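Local coordinates for protein ditrans,polycis-undecaprenyl-diphosphate synthase ((2E,6E)-farnesyl-diphosphate specific) (Acinetobacter baumannii, PDB 6ACS) that probably condenses isopentenyl diphosphate units onto farnesyl diphosphate to make undecaprenyl diphosphate, the carrier-lipid precursor for bacterial cell wall synthesis, at residues B[14-19]-B[182-187]. Numbering follows the deposited sequence.
Sequences AIIMDG and DLLIRT
R186 and D18 both start their side chains anti to the backbone N (chi1 177° and -175°), and this helps bring their charged ends together. The arginine then runs extended from CG to NE, over I16, and reaches the carboxylate. Its NH2 makes a salt bridge to D18 OD2 at 3.0 Å. The oxygen lies at the edge of the guanidinium, near its plane, but the NH2 comes from above the carboxylate plane; the two planes are 63° apart. I16 CG2 sits 4.0 Å above one guanidinium face, toward its rim, and I16 CB touches R186 CG. A water ties the pair together: it accepts from R186 NE and donates to D18 OD2 and T187 O. R186 NH1 bonds to S194 OG and R192 O, so the guanidinium is gripped from several directions and its rotation is fixed. D18 is the predicted catalytic and magnesium-binding aspartate, and R186 is predicted to bind substrate. This places the contact at the probable substrate site, at the C-terminal ends of the two strands.

T187 OG1 stands between its backbone N and carbonyl carbon. From there it donates to D18 O at 2.9 Å and joins the end of segment 182-187 to the first residue after strand 12-17.

Behind this site the strands pair in parallel register, A14 with L184, I15 with I185 and I16 with R186. Backbone bonds alternate: A14 N to L183 O, I185 N to A14 O and I16 N to I185 O, all 2.8 Å, then a longer one from T187 N to I16 O, 3.2 Å. I16 CD1 meets L184 CD2 at 4.1 Å on the face shared with A14 and R186.

In the central parallel sheet of this UPP synthase (cis-prenyltransferase) fold, strand 12-17 lies between 56-61 and 183-186. Strand 205-208 flanks 183-186 on its other edge, and helix 218-235 packs on L183 and I185.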
loop_
_atom_site.group_PDB
_atom_site.type_symbol
_atom_site.label_atom_id
_atom_site.label_comp_id
_atom_site.label_asym_id
_atom_site.label_seq_id
_atom_site.Cartn_x
_atom_site.Cartn_y
_atom_site.Cartn_z
ATOM N N ALA B 14 -5.511 5.744 10.269
ATOM C CA ALA B 14 -4.107 6.119 10.234
ATOM C C ALA B 14 -4.008 7.526 9.678
ATOM O O ALA B 14 -4.781 7.897 8.801
ATOM C CB ALA B 14 -3.285 5.160 9.371
ATOM N N ILE B 15 -3.049 8.311 10.175
ATOM C CA ILE B 15 -2.893 9.697 9.731
ATOM C C ILE B 15 -1.429 9.998 9.432
ATOM O O ILE B 15 -0.556 9.788 10.285
ATOM C CB ILE B 15 -3.415 10.703 10.774
ATOM C CG1 ILE B 15 -4.843 10.354 11.188
ATOM C CG2 ILE B 15 -3.358 12.122 10.191
ATOM C CD1 ILE B 15 -5.437 11.337 12.216
ATOM N N ILE B 16 -1.173 10.522 8.236
ATOM C CA ILE B 16 0.106 11.128 7.886
ATOM C C ILE B 16 -0.047 12.616 8.134
ATOM O O ILE B 16 -0.775 13.302 7.407
ATOM C CB ILE B 16 0.473 10.849 6.429
ATOM C CG1 ILE B 16 0.610 9.343 6.216
ATOM C CG2 ILE B 16 1.770 11.565 6.047
ATOM C CD1 ILE B 16 0.836 9.008 4.743
ATOM N N MET B 17 0.611 13.094 9.184
ATOM C CA MET B 17 0.510 14.472 9.647
ATOM C C MET B 17 1.572 15.258 8.891
ATOM O O MET B 17 2.761 15.185 9.217
ATOM C CB MET B 17 0.724 14.527 11.157
ATOM C CG MET B 17 -0.193 13.594 11.952
ATOM S SD MET B 17 0.148 13.575 13.737
ATOM C CE MET B 17 1.746 12.768 13.789
ATOM N N ASP B 18 1.152 16.033 7.896
ATOM C CA ASP B 18 2.084 16.747 7.034
ATOM C C ASP B 18 1.637 18.197 6.914
ATOM O O ASP B 18 0.456 18.477 6.700
ATOM C CB ASP B 18 2.152 16.072 5.652
ATOM C CG ASP B 18 3.195 16.686 4.742
ATOM O OD1 ASP B 18 4.093 17.409 5.240
ATOM O OD2 ASP B 18 3.103 16.441 3.517
ATOM N N GLY B 19 2.608 19.106 6.980
ATOM C CA GLY B 19 2.345 20.531 6.979
ATOM C C GLY B 19 3.238 21.355 6.078
ATOM O O GLY B 19 3.177 22.589 6.117
ATOM N N ASP B 182 -8.465 0.831 8.000
ATOM C CA ASP B 182 -9.649 1.062 7.177
ATOM C C ASP B 182 -9.627 2.409 6.498
ATOM O O ASP B 182 -10.203 2.569 5.401
ATOM C CB ASP B 182 -10.916 1.032 8.034
ATOM C CG ASP B 182 -11.164 -0.286 8.652
ATOM O OD1 ASP B 182 -11.076 -1.313 7.945
ATOM O OD2 ASP B 182 -11.458 -0.296 9.852
ATOM N N LEU B 183 -9.055 3.399 7.178
ATOM C CA LEU B 183 -9.040 4.753 6.644
ATOM C C LEU B 183 -7.670 5.353 6.888
ATOM O O LEU B 183 -7.219 5.396 8.034
ATOM C CB LEU B 183 -10.102 5.613 7.332
ATOM C CG LEU B 183 -10.048 7.112 7.015
ATOM C CD1 LEU B 183 -10.330 7.393 5.523
ATOM C CD2 LEU B 183 -11.081 7.842 7.889
ATOM N N LEU B 184 -7.028 5.850 5.832
ATOM C CA LEU B 184 -5.750 6.535 5.975
ATOM C C LEU B 184 -5.937 7.956 5.468
ATOM O O LEU B 184 -6.304 8.152 4.310
ATOM C CB LEU B 184 -4.641 5.805 5.211
ATOM C CG LEU B 184 -3.213 6.358 5.338
ATOM C CD1 LEU B 184 -2.221 5.220 5.054
ATOM C CD2 LEU B 184 -2.974 7.527 4.408
ATOM N N ILE B 185 -5.635 8.936 6.317
ATOM C CA ILE B 185 -5.751 10.358 5.998
ATOM C C ILE B 185 -4.356 10.902 5.772
ATOM O O ILE B 185 -3.469 10.692 6.606
ATOM C CB ILE B 185 -6.417 11.118 7.156
ATOM C CG1 ILE B 185 -7.851 10.668 7.326
ATOM C CG2 ILE B 185 -6.310 12.648 6.980
ATOM C CD1 ILE B 185 -8.428 11.064 8.677
ATOM N N ARG B 186 -4.169 11.653 4.696
ATOM C CA ARG B 186 -2.929 12.396 4.533
ATOM C C ARG B 186 -3.238 13.868 4.331
ATOM O O ARG B 186 -3.915 14.236 3.365
ATOM C CB ARG B 186 -2.102 11.891 3.369
ATOM C CG ARG B 186 -0.903 12.781 3.271
ATOM C CD ARG B 186 0.099 12.324 2.346
ATOM N NE ARG B 186 1.210 13.273 2.365
ATOM C CZ ARG B 186 2.434 12.952 1.993
ATOM N NH1 ARG B 186 2.677 11.723 1.583
ATOM N NH2 ARG B 186 3.401 13.859 2.013
ATOM N N THR B 187 -2.696 14.705 5.215
ATOM C CA THR B 187 -2.831 16.148 5.113
ATOM C C THR B 187 -1.653 16.712 4.321
ATOM O O THR B 187 -0.718 15.998 3.953
ATOM C CB THR B 187 -2.913 16.774 6.517
ATOM O OG1 THR B 187 -1.679 16.544 7.221
ATOM C CG2 THR B 187 -4.036 16.124 7.311
HETATM O O HOH W 1 0.923 16.087 1.766
#